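Local coordinates for protein carbohydrate oxidase (Microdochium nivale, PDB 3RJA) that oxidises the C1 hydroxyl of mono-, oligo- and polysaccharides to lactones with its FAD cofactor, passing the electrons to molecular oxygen and forming hydrogen peroxide, at residues L33-T38 with Y72-F77; I40-T45 with M85-R90. One frame throughout, in Å; residues are numbered along the deposited sequence.

Interaction 1 of 2, residues L33-T38 with Y72-F77. With FAD (flavin-adenine dinucleotide), chain B.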
ATOM      1  N   LEU A  33      -3.350  17.299   4.245  1.00 12.13           N
ATOM      2  CA  LEU A  33      -2.015  17.262   4.835  1.00 12.18           C
ATOM      3  C   LEU A  33      -0.906  17.836   3.924  1.00 11.82           C
ATOM      4  O   LEU A  33      -0.011  17.083   3.517  1.00 11.91           O
ATOM      5  CB  LEU A  33      -1.690  15.821   5.298  1.00 11.21           C
ATOM      6  CG  LEU A  33      -2.425  15.298   6.545  1.00 12.17           C
ATOM      7  CD1 LEU A  33      -2.114  13.816   6.833  1.00 11.74           C
ATOM      8  CD2 LEU A  33      -2.114  16.121   7.795  1.00 12.56           C
ATOM      9  N   PRO A  34      -0.956  19.158   3.600  1.00 11.22           N
ATOM     10  CA  PRO A  34       0.144  19.727   2.829  1.00 11.26           C
ATOM     11  C   PRO A  34       1.367  20.009   3.684  1.00 11.50           C
ATOM     12  O   PRO A  34       1.241  20.386   4.862  1.00 12.02           O
ATOM     13  CB  PRO A  34      -0.437  21.041   2.267  1.00 11.52           C
ATOM     14  CG  PRO A  34      -1.456  21.485   3.297  1.00 11.43           C
ATOM     15  CD  PRO A  34      -2.021  20.159   3.854  1.00 12.50           C
ATOM     16  N   TYR A  35       2.544  19.783   3.113  1.00 11.19           N
ATOM     17  CA  TYR A  35       3.799  20.211   3.757  1.00 11.64           C
ATOM     18  C   TYR A  35       4.627  21.011   2.769  1.00 11.64           C
ATOM     19  O   TYR A  35       4.411  20.903   1.550  1.00 10.68           O
ATOM     20  CB  TYR A  35       4.593  19.036   4.341  1.00 10.97           C
ATOM     21  CG  TYR A  35       3.856  18.354   5.455  1.00 11.48           C
ATOM     22  CD1 TYR A  35       3.662  18.994   6.683  1.00 11.38           C
ATOM     23  CD2 TYR A  35       3.319  17.070   5.282  1.00 11.97           C
ATOM     24  CE1 TYR A  35       2.945  18.373   7.720  1.00 12.34           C
ATOM     25  CE2 TYR A  35       2.621  16.424   6.318  1.00 11.47           C
ATOM     26  CZ  TYR A  35       2.441  17.082   7.539  1.00 12.84           C
ATOM     27  OH  TYR A  35       1.731  16.458   8.555  1.00 12.91           O
ATOM     28  N   ILE A  36       5.524  21.842   3.308  1.00 11.28           N
ATOM     29  CA  ILE A  36       6.324  22.756   2.513  1.00 11.95           C
ATOM     30  C   ILE A  36       7.778  22.296   2.626  1.00 12.10           C
ATOM     31  O   ILE A  36       8.436  22.504   3.658  1.00 10.71           O
ATOM     32  CB  ILE A  36       6.171  24.237   2.993  1.00 12.82           C
ATOM     33  CG1 ILE A  36       4.687  24.617   3.245  1.00 12.46           C
ATOM     34  CG2 ILE A  36       6.811  25.198   2.000  1.00 12.99           C
ATOM     35  CD1 ILE A  36       3.794  24.695   2.008  1.00 11.97           C
ATOM     36  N   PRO A  37       8.288  21.656   1.566  1.00 11.79           N
ATOM     37  CA  PRO A  37       9.692  21.223   1.619  1.00 12.39           C
ATOM     38  C   PRO A  37      10.594  22.442   1.527  1.00 12.35           C
ATOM     39  O   PRO A  37      10.169  23.483   1.009  1.00 12.17           O
ATOM     40  CB  PRO A  37       9.864  20.335   0.377  1.00 11.30           C
ATOM     41  CG  PRO A  37       8.501  20.107  -0.154  1.00 13.62           C
ATOM     42  CD  PRO A  37       7.603  21.221   0.343  1.00 12.13           C
ATOM     43  N   THR A  38      11.811  22.358   2.060  1.00 12.28           N
ATOM     44  CA  THR A  38      12.712  23.478   1.834  1.00 11.91           C
ATOM     45  C   THR A  38      13.068  23.632   0.340  1.00 12.07           C
ATOM     46  O   THR A  38      13.268  24.753  -0.147  1.00 11.16           O
ATOM     47  CB  THR A  38      13.972  23.441   2.706  1.00 12.10           C
ATOM     48  OG1 THR A  38      14.694  24.646   2.478  1.00 13.58           O
ATOM     49  CG2 THR A  38      14.861  22.232   2.392  1.00 11.28           C
ATOM     50  N   TYR A  72      -0.912   8.333   2.837  1.00  9.81           N
ATOM     51  CA  TYR A  72      -2.126   8.901   3.438  1.00  9.66           C
ATOM     52  C   TYR A  72      -1.710   9.947   4.457  1.00 10.04           C
ATOM     53  O   TYR A  72      -2.501  10.812   4.824  1.00 10.03           O
ATOM     54  CB  TYR A  72      -2.957   7.814   4.103  1.00  9.66           C
ATOM     55  CG  TYR A  72      -3.618   6.814   3.162  1.00  9.89           C
ATOM     56  CD1 TYR A  72      -3.581   6.969   1.767  1.00 10.13           C
ATOM     57  CD2 TYR A  72      -4.333   5.722   3.683  1.00  9.73           C
ATOM     58  CE1 TYR A  72      -4.246   6.056   0.918  1.00 10.42           C
ATOM     59  CE2 TYR A  72      -4.960   4.823   2.878  1.00  9.85           C
ATOM     60  CZ  TYR A  72      -4.930   4.983   1.488  1.00 10.50           C
ATOM     61  OH  TYR A  72      -5.581   4.051   0.699  1.00 10.76           O
ATOM     62  N   ALA A  73      -0.450   9.863   4.906  1.00  9.91           N
ATOM     63  CA  ALA A  73       0.120  10.806   5.873  1.00 10.18           C
ATOM     64  C   ALA A  73       0.995  11.916   5.253  1.00 10.55           C
ATOM     65  O   ALA A  73       1.563  12.754   5.986  1.00 10.96           O
ATOM     66  CB  ALA A  73       0.939  10.034   6.949  1.00 10.42           C
ATOM     67  N   SER A  74       1.101  11.936   3.926  1.00 10.01           N
ATOM     68  CA  SER A  74       2.059  12.812   3.227  1.00  9.75           C
ATOM     69  C   SER A  74       3.489  12.588   3.678  1.00 10.14           C
ATOM     70  O   SER A  74       4.269  13.555   3.754  1.00 10.18           O
ATOM     71  CB  SER A  74       1.708  14.302   3.412  1.00 10.15           C
ATOM     72  OG  SER A  74       0.436  14.556   2.875  1.00 11.32           O
ATOM     73  N   PHE A  75       3.840  11.332   4.014  1.00  9.49           N
ATOM     74  CA  PHE A  75       5.201  11.044   4.430  1.00  9.36           C
ATOM     75  C   PHE A  75       6.262  11.228   3.317  1.00  9.54           C
ATOM     76  O   PHE A  75       7.458  11.280   3.609  1.00  9.36           O
ATOM     77  CB  PHE A  75       5.303   9.660   5.090  1.00  9.08           C
ATOM     78  CG  PHE A  75       4.697   9.591   6.481  1.00  8.72           C
ATOM     79  CD1 PHE A  75       4.561  10.736   7.265  1.00  8.74           C
ATOM     80  CD2 PHE A  75       4.295   8.362   7.011  1.00  8.94           C
ATOM     81  CE1 PHE A  75       4.019  10.652   8.586  1.00  8.98           C
ATOM     82  CE2 PHE A  75       3.760   8.256   8.327  1.00  9.12           C
ATOM     83  CZ  PHE A  75       3.612   9.423   9.104  1.00  8.88           C
ATOM     84  N   GLY A  76       5.834  11.333   2.054  1.00  9.08           N
ATOM     85  CA  GLY A  76       6.789  11.563   0.967  1.00  9.49           C
ATOM     86  C   GLY A  76       7.440  12.944   1.098  1.00 10.55           C
ATOM     87  O   GLY A  76       8.541  13.168   0.571  1.00 11.39           O
ATOM     88  N   PHE A  77       6.766  13.859   1.811  1.00 10.25           N
ATOM     89  CA  PHE A  77       7.299  15.197   2.145  1.00 10.38           C
ATOM     90  C   PHE A  77       8.159  15.142   3.387  1.00 10.44           C
ATOM     91  O   PHE A  77       8.867  16.098   3.722  1.00 11.19           O
ATOM     92  CB  PHE A  77       6.148  16.192   2.429  1.00  9.82           C
ATOM     93  CG  PHE A  77       5.274  16.478   1.234  1.00  9.68           C
ATOM     94  CD1 PHE A  77       4.261  15.593   0.863  1.00  9.27           C
ATOM     95  CD2 PHE A  77       5.449  17.649   0.495  1.00  9.16           C
ATOM     96  CE1 PHE A  77       3.454  15.888  -0.212  1.00  9.43           C
ATOM     97  CE2 PHE A  77       4.642  17.945  -0.568  1.00  8.94           C
ATOM     98  CZ  PHE A  77       3.646  17.065  -0.933  1.00  9.11           C
TER
HETATM   99  PA  FAD B 501       4.803   8.180  -1.457  1.00  9.18           P
HETATM  100  O1A FAD B 501       5.565   8.821  -2.586  1.00  9.44           O
HETATM  101  O2A FAD B 501       3.920   9.117  -0.674  1.00  8.50           O
HETATM  102  O5B FAD B 501       5.847   7.491  -0.452  1.00  9.51           O
HETATM  103  C5B FAD B 501       5.376   6.599   0.552  1.00  8.98           C
HETATM  104  C4B FAD B 501       6.532   6.293   1.519  1.00  9.00           C
HETATM  105  O4B FAD B 501       7.569   5.600   0.822  1.00  8.24           O
HETATM  106  C3B FAD B 501       7.171   7.551   2.103  1.00  9.12           C
HETATM  107  O3B FAD B 501       7.723   7.232   3.382  1.00 11.12           O
HETATM  108  C2B FAD B 501       8.319   7.789   1.128  1.00  9.41           C
HETATM  109  O2B FAD B 501       9.386   8.579   1.598  1.00  8.87           O
HETATM  110  C1B FAD B 501       8.750   6.355   0.853  1.00  9.05           C
HETATM  111  N9A FAD B 501       9.406   6.264  -0.448  1.00  9.38           N
HETATM  112  C8A FAD B 501       8.969   6.772  -1.667  1.00  9.97           C
HETATM  113  N7A FAD B 501       9.907   6.443  -2.596  1.00 10.42           N
HETATM  114  C5A FAD B 501      10.884   5.737  -2.003  1.00  9.47           C
HETATM  115  C6A FAD B 501      12.064   5.174  -2.499  1.00 10.31           C
HETATM  116  N6A FAD B 501      12.383   5.273  -3.808  1.00  9.02           N
HETATM  117  N1A FAD B 501      12.872   4.482  -1.614  1.00  9.14           N
HETATM  118  C2A FAD B 501      12.542   4.391  -0.266  1.00  9.90           C
HETATM  119  N3A FAD B 501      11.399   4.980   0.236  1.00  9.60           N
HETATM  120  C4A FAD B 501      10.583   5.631  -0.641  1.00  9.58           C
HETATM  121  N1  FAD B 501      -2.254  -0.066  -0.984  1.00 15.10           N
HETATM  122  C2  FAD B 501      -2.326  -1.449  -1.189  1.00 16.31           C
HETATM  123  O2  FAD B 501      -1.585  -2.235  -0.585  1.00 12.78           O
HETATM  124  N3  FAD B 501      -3.224  -1.903  -2.151  1.00 16.29           N
HETATM  125  C4  FAD B 501      -3.966  -1.097  -2.994  1.00 16.18           C
HETATM  126  O4  FAD B 501      -4.663  -1.586  -3.911  1.00 16.32           O
HETATM  127  C4X FAD B 501      -3.898   0.368  -2.700  1.00 14.93           C
HETATM  128  N5  FAD B 501      -4.586   1.224  -3.436  1.00 15.77           N
HETATM  129  C5X FAD B 501      -4.466   2.583  -3.264  1.00 13.64           C
HETATM  130  C6  FAD B 501      -5.140   3.488  -4.125  1.00 13.59           C
HETATM  131  C7  FAD B 501      -4.918   4.850  -4.046  1.00 11.50           C
HETATM  132  C7M FAD B 501      -5.669   5.826  -4.976  1.00 11.85           C
HETATM  133  C8  FAD B 501      -3.909   5.329  -3.177  1.00 11.94           C
HETATM  134  C8M FAD B 501      -3.611   6.811  -3.073  1.00 10.63           C
HETATM  135  C9  FAD B 501      -3.290   4.468  -2.284  1.00 12.62           C
HETATM  136  C9A FAD B 501      -3.533   3.081  -2.324  1.00 13.63           C
HETATM  137  N10 FAD B 501      -2.812   2.161  -1.524  1.00 14.02           N
HETATM  138  C10 FAD B 501      -3.040   0.798  -1.628  1.00 14.89           C
HETATM  139  C1' FAD B 501      -1.835   2.682  -0.512  1.00 13.44           C
HETATM  140  C2' FAD B 501      -0.423   2.673  -1.080  1.00 12.43           C
HETATM  141  O2' FAD B 501       0.060   1.336  -1.116  1.00 13.88           O
HETATM  142  C3' FAD B 501       0.495   3.480  -0.190  1.00 11.71           C
HETATM  143  O3' FAD B 501      -0.036   4.772   0.014  1.00 11.43           O
HETATM  144  C4' FAD B 501       1.897   3.547  -0.819  1.00 11.75           C
HETATM  145  O4' FAD B 501       2.841   3.736   0.190  1.00 10.13           O
HETATM  146  C5' FAD B 501       1.991   4.646  -1.880  1.00 10.36           C
HETATM  147  O5' FAD B 501       3.274   4.650  -2.441  1.00 11.29           O
HETATM  148  P   FAD B 501       3.802   6.003  -3.168  1.00 10.43           P
HETATM  149  O1P FAD B 501       5.147   5.771  -3.788  1.00 10.64           O
HETATM  150  O2P FAD B 501       2.750   6.486  -4.168  1.00  9.59           O
HETATM  151  O3P FAD B 501       3.821   6.987  -1.906  1.00  9.17           O
HETATM  152  O   HOH W   1       1.339  13.911   8.427  1.00 10.50           O
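At the flavin-binding loop, Ser74 meets the segment that runs past it, its OG donating to Leu33 O at 2.6 Å. The serine hydroxyl lies 18° out of the carbonyl plane. The Leu33 side chain points at the loop, and its CD1 rests 3.6 Å from Tyr72 O, a carbonyl that also accepts from Asn30 ND2. Tyr35 has CG anti to its carbonyl carbon (chi1 -64°), which brings the edge of its ring to Ser74. CD2 touches Ser74 CB at 3.7 Å. At the same edge a water in the ring plane bridges Tyr35 OH to Ala73 O. Residues 72-77 belong to the FAD-binding domain and follow strand 63-66 of its small parallel sheet. Tyr72 turns away from the contact to the isoalloxazine, with its CE1 3.7 Å from FAD C9. Its OH is hydrogen-bonded to Gln387 and to N5 of the bound substrate analogue. Phe75 CB faces the ribose at FAD O3B. At the other end, Phe77 CB packs on Tyr35 CB at 3.8 Å. The Phe77 ring has Tyr35 N over one face, while Pro37 CG approaches its edge, 4.0 Å from Phe77 CD2.

Interaction 2 of 2, residues I40-T45 with M85-R90; sequences IAQTQT and MVQLDR. With ABL ((2R,3R,4R,5R)-4,5-dihydroxy-2-(hydroxymethyl)-6-oxopiperidin-3-yl beta-D-glucopyranoside), chain H; TRS (2-amino-2-hydroxymethyl-propane-1,3-diol), chain I.
Ile40 to Gln42 pair with Met85 to Gln87 as parallel strands, the outer and the middle one of the three-stranded sheet in the FAD-binding domain. Ala41 makes two backbone bonds to the 85-90 segment. Its N donates to Met85 O at 2.9 Å, and its O accepts from Gln87 N at 2.8 Å. Thr43 N continues the pairing to Gln87 O, just past the strand. Gln87 lies on the face shared with Ile40, Met85 and Gln42. Its CB touches Ile40 CG2 at 3.5 Å. CG is anti to the backbone N (chi1 174°), and a bend at chi2 (59°) then leads the amide away from the 40-45 segment. At the tip, NE2 donates to Asp89 OD1 with a straight bond (163°), meeting the oxygen from above the carboxylate plane. OE1 accepts from Lys66. In one of its two modelled conformers Arg90 gives a salt bridge from NH1 to Asp89 OD1, and it is further paired with Asp21 and Asp25 of helix 20-25. Gln42 extends between Arg90 and the sugar analogue bound at this second site, with its CD 3.6 Å from ABL C6A. Cutting Gln42 back to an alanine is likely to open a gap between Arg90 CG and the hydroxymethyl carbon of the ligand. On the face of Ala41 and Val86, Val86 CG1 meets Thr43 CG2 at 3.8 Å. Where the strands end, a water donates to Thr43 O and Gln87 O and accepts from Arg90 N at 3.0 Å.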
ATOM      1  N   ILE A  40      12.598  21.168  -3.671  1.00 11.06           N
ATOM      2  CA  ILE A  40      12.239  19.952  -4.374  1.00 11.19           C
ATOM      3  C   ILE A  40      13.250  19.656  -5.489  1.00 12.19           C
ATOM      4  O   ILE A  40      13.362  20.436  -6.444  1.00 12.86           O
ATOM      5  CB  ILE A  40      10.833  20.031  -4.967  1.00 11.32           C
ATOM      6  CG1 ILE A  40       9.804  20.516  -3.921  1.00 11.25           C
ATOM      7  CG2 ILE A  40      10.407  18.650  -5.540  1.00 10.42           C
ATOM      8  CD1 ILE A  40       8.346  20.581  -4.500  1.00 11.69           C
ATOM      9  N   ALA A  41      13.977  18.530  -5.347  1.00 11.64           N
ATOM     10  CA  ALA A  41      14.903  18.005  -6.356  1.00 11.39           C
ATOM     11  C   ALA A  41      14.129  17.042  -7.262  1.00 12.17           C
ATOM     12  O   ALA A  41      13.705  15.960  -6.815  1.00 12.28           O
ATOM     13  CB  ALA A  41      16.060  17.267  -5.707  1.00 10.61           C
ATOM     14  N   GLN A  42      13.925  17.445  -8.515  1.00 11.87           N
ATOM     15  CA  GLN A  42      13.149  16.639  -9.458  1.00 12.92           C
ATOM     16  C   GLN A  42      14.159  15.789 -10.248  1.00 13.63           C
ATOM     17  O   GLN A  42      14.670  16.224 -11.301  1.00 14.13           O
ATOM     18  CB  GLN A  42      12.339  17.538 -10.387  1.00 12.55           C
ATOM     19  CG  GLN A  42      11.262  16.799 -11.196  1.00 13.41           C
ATOM     20  CD  GLN A  42      10.655  17.666 -12.287  1.00 13.71           C
ATOM     21  OE1 GLN A  42       9.573  18.266 -12.110  1.00 16.24           O
ATOM     22  NE2 GLN A  42      11.332  17.737 -13.412  1.00 11.73           N
ATOM     23  N   THR A  43      14.472  14.607  -9.717  1.00 11.80           N
ATOM     24  CA  THR A  43      15.625  13.844 -10.194  1.00 12.28           C
ATOM     25  C   THR A  43      15.363  13.108 -11.500  1.00 12.31           C
ATOM     26  O   THR A  43      14.251  12.656 -11.736  1.00 12.52           O
ATOM     27  CB  THR A  43      16.099  12.814  -9.139  1.00 12.30           C
ATOM     28  OG1 THR A  43      15.020  11.931  -8.785  1.00 11.08           O
ATOM     29  CG2 THR A  43      16.637  13.527  -7.884  1.00 11.67           C
ATOM     30  N   GLN A  44      16.406  12.924 -12.302  1.00 12.65           N
ATOM     31  CA  GLN A  44      16.310  12.177 -13.552  1.00 12.26           C
ATOM     32  C   GLN A  44      17.160  10.899 -13.531  1.00 12.17           C
ATOM     33  O   GLN A  44      16.900   9.958 -14.280  1.00 12.95           O
ATOM     34  CB  GLN A  44      16.728  13.076 -14.749  1.00 12.71           C
ATOM     35  CG  GLN A  44      15.730  14.201 -15.043  1.00 13.23           C
ATOM     36  CD  GLN A  44      14.398  13.699 -15.656  1.00 14.68           C
ATOM     37  OE1 GLN A  44      14.331  12.593 -16.211  1.00 14.93           O
ATOM     38  NE2 GLN A  44      13.341  14.504 -15.541  1.00 13.29           N
ATOM     39  N   THR A  45      18.170  10.854 -12.673  1.00 11.47           N
ATOM     40  CA  THR A  45      19.110   9.730 -12.654  1.00 11.53           C
ATOM     41  C   THR A  45      19.448   9.310 -11.217  1.00 11.91           C
ATOM     42  O   THR A  45      19.185  10.065 -10.262  1.00 11.28           O
ATOM     43  CB  THR A  45      20.458  10.141 -13.272  1.00 11.76           C
ATOM     44  OG1 THR A  45      21.069  11.136 -12.427  1.00 10.25           O
ATOM     45  CG2 THR A  45      20.295  10.689 -14.726  1.00 11.29           C
ATOM     46  N   MET A  85      12.995  17.408  -0.486  1.00 10.70           N
ATOM     47  CA  MET A  85      12.128  16.378  -1.064  1.00 10.66           C
ATOM     48  C   MET A  85      12.736  15.941  -2.393  1.00 10.59           C
ATOM     49  O   MET A  85      12.986  16.762  -3.277  1.00 10.18           O
ATOM     50  CB  MET A  85      10.658  16.857  -1.226  1.00  9.73           C
ATOM     51  CG  MET A  85       9.668  15.702  -1.560  1.00  9.25           C
ATOM     52  SD  MET A  85       7.918  16.168  -1.574  0.93  9.36           S
ATOM     53  CE  MET A  85       7.815  17.133  -3.090  1.00  8.85           C
ATOM     54  N   VAL A  86      12.995  14.644  -2.500  1.00 11.56           N
ATOM     55  CA  VAL A  86      13.500  14.029  -3.722  1.00 10.77           C
ATOM     56  C   VAL A  86      12.294  13.523  -4.479  1.00 11.69           C
ATOM     57  O   VAL A  86      11.722  12.470  -4.122  1.00 12.12           O
ATOM     58  CB  VAL A  86      14.475  12.878  -3.415  1.00 11.53           C
ATOM     59  CG1 VAL A  86      14.958  12.182  -4.695  1.00 10.27           C
ATOM     60  CG2 VAL A  86      15.671  13.380  -2.572  1.00 10.59           C
ATOM     61  N   GLN A  87      11.888  14.306  -5.494  1.00 11.05           N
ATOM     62  CA  GLN A  87      10.669  14.064  -6.269  1.00 11.59           C
ATOM     63  C   GLN A  87      11.024  13.086  -7.412  1.00 11.80           C
ATOM     64  O   GLN A  87      11.816  13.436  -8.286  1.00 10.61           O
ATOM     65  CB  GLN A  87      10.163  15.385  -6.850  1.00 11.24           C
ATOM     66  CG  GLN A  87       8.987  15.262  -7.792  1.00 11.98           C
ATOM     67  CD  GLN A  87       7.775  14.609  -7.113  1.00 13.23           C
ATOM     68  OE1 GLN A  87       7.593  14.729  -5.901  1.00 12.77           O
ATOM     69  NE2 GLN A  87       6.954  13.929  -7.893  1.00 13.17           N
ATOM     70  N   LEU A  88      10.462  11.871  -7.376  1.00 11.17           N
ATOM     71  CA  LEU A  88      10.948  10.781  -8.237  1.00 11.47           C
ATOM     72  C   LEU A  88      10.096  10.519  -9.477  1.00 11.49           C
ATOM     73  O   LEU A  88      10.503   9.762 -10.370  1.00 12.27           O
ATOM     74  CB  LEU A  88      11.082   9.471  -7.432  1.00 10.78           C
ATOM     75  CG  LEU A  88      12.094   9.437  -6.283  1.00 10.57           C
ATOM     76  CD1 LEU A  88      11.954   8.145  -5.418  1.00 10.05           C
ATOM     77  CD2 LEU A  88      13.548   9.584  -6.795  1.00  9.20           C
ATOM     78  N   ASP A  89       8.924  11.145  -9.535  1.00 11.25           N
ATOM     79  CA  ASP A  89       7.890  10.722 -10.463  1.00 11.79           C
ATOM     80  C   ASP A  89       8.135  11.006 -11.968  1.00 13.28           C
ATOM     81  O   ASP A  89       7.263  10.701 -12.805  1.00 15.07           O
ATOM     82  CB  ASP A  89       6.506  11.208  -9.985  1.00 11.19           C
ATOM     83  CG  ASP A  89       6.114  12.563 -10.572  1.00 10.95           C
ATOM     84  OD1 ASP A  89       7.002  13.416 -10.768  1.00 10.94           O
ATOM     85  OD2 ASP A  89       4.898  12.771 -10.812  1.00 10.86           O
ATOM     86  N   ARG A  90       9.288  11.570 -12.335  1.00 13.99           N
ATOM     87  CA  ARG A  90       9.632  11.710 -13.758  0.50 14.98           C
ATOM     88  C   ARG A  90      10.552  10.558 -14.170  1.00 14.62           C
ATOM     89  O   ARG A  90      10.889  10.418 -15.340  1.00 14.98           O
ATOM     90  CB  ARG A  90      10.307  13.058 -14.075  0.50 15.87           C
ATOM     91  CG  ARG A  90       9.529  14.314 -13.692  0.50 17.58           C
ATOM     92  CD  ARG A  90       8.093  14.321 -14.241  0.50 19.37           C
ATOM     93  NE  ARG A  90       7.577  15.684 -14.327  0.50 20.82           N
ATOM     94  CZ  ARG A  90       7.081  16.354 -13.291  0.50 22.11           C
ATOM     95  NH1 ARG A  90       7.026  15.784 -12.092  0.50 22.34           N
ATOM     96  NH2 ARG A  90       6.636  17.592 -13.450  0.50 24.03           N
TER
HETATM   97  C1A ABL H 605      10.386  23.480 -12.332  0.50 21.76           C
HETATM   98  O1A ABL H 605       9.683  23.862 -11.368  0.50 19.31           O
HETATM   99  C2A ABL H 605      10.467  24.278 -13.635  0.50 22.23           C
HETATM  100  O2A ABL H 605       9.242  24.997 -13.752  0.50 23.90           O
HETATM  101  C3A ABL H 605      10.577  23.338 -14.846  0.50 22.79           C
HETATM  102  O3A ABL H 605      10.778  24.146 -16.020  0.50 24.11           O
HETATM  103  C4A ABL H 605      11.749  22.411 -14.679  0.50 21.59           C
HETATM  104  O1  ABL H 605      11.852  21.524 -15.810  0.50 24.03           O
HETATM  105  C5A ABL H 605      11.379  21.512 -13.469  0.50 20.25           C
HETATM  106  N5  ABL H 605      11.101  22.333 -12.277  0.50 20.01           N
HETATM  107  C6A ABL H 605      12.573  20.597 -13.111  0.50 18.31           C
HETATM  108  O6A ABL H 605      13.799  21.269 -13.327  0.50 16.40           O
HETATM  109  C1  ABL H 605      12.993  21.552 -16.702  0.50 27.42           C
HETATM  110  C2  ABL H 605      12.816  20.450 -17.765  0.50 28.90           C
HETATM  111  O2  ABL H 605      12.719  19.164 -17.145  0.50 28.96           O
HETATM  112  C3  ABL H 605      13.987  20.458 -18.739  0.50 29.69           C
HETATM  113  O3  ABL H 605      13.661  19.572 -19.794  0.50 30.26           O
HETATM  114  C4  ABL H 605      14.269  21.905 -19.253  0.50 29.86           C
HETATM  115  O4  ABL H 605      15.488  21.931 -19.980  0.50 30.60           O
HETATM  116  C5  ABL H 605      14.353  22.892 -18.083  0.50 29.63           C
HETATM  117  O5  ABL H 605      13.118  22.793 -17.359  0.50 29.53           O
HETATM  118  C6  ABL H 605      14.676  24.337 -18.486  0.50 30.59           C
HETATM  119  O6  ABL H 605      13.800  24.911 -19.421  0.50 30.97           O
HETATM  120  C   TRS I 606      13.895   9.403 -17.980  0.50 18.30           C
HETATM  121  C1  TRS I 606      15.281   9.358 -17.388  0.50 18.50           C
HETATM  122  C2  TRS I 606      13.394   8.053 -17.486  0.50 18.04           C
HETATM  123  C3  TRS I 606      13.742   9.729 -19.462  0.50 20.91           C
HETATM  124  N   TRS I 606      13.175  10.454 -17.249  0.50 20.11           N
HETATM  125  O1  TRS I 606      15.121   9.111 -15.997  0.50 19.75           O
HETATM  126  O2  TRS I 606      12.070   8.150 -17.003  0.50 16.83           O
HETATM  127  O3  TRS I 606      12.475  10.323 -19.699  0.50 22.92           O
HETATM  128  O   HOH W   2      11.624  12.762 -10.912  1.00 14.82           O

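In the fold
After helix 20-25 the chain enters the loop 33-38, then strand 39-42, helix 46-58 and strand 63-66. It next reaches the loop 72-77, where interaction 1 closes the first loop. Strand 84-87 follows and inserts between the two earlier strands, giving the order 39-42, 84-87, 63-66. Interaction 2 closes the second loop there. The segments alternate along the chain, so the two closures cross and neither nests in the other. The centres of interactions 1 and 2 are about 15 Å apart. They meet at Met85, whose SD packs 3.5 Å from Phe77 CD2. Interaction 1 joins the two loops, interaction 2 joins two strands of the small parallel sheet, and the packing at Met85 links the two.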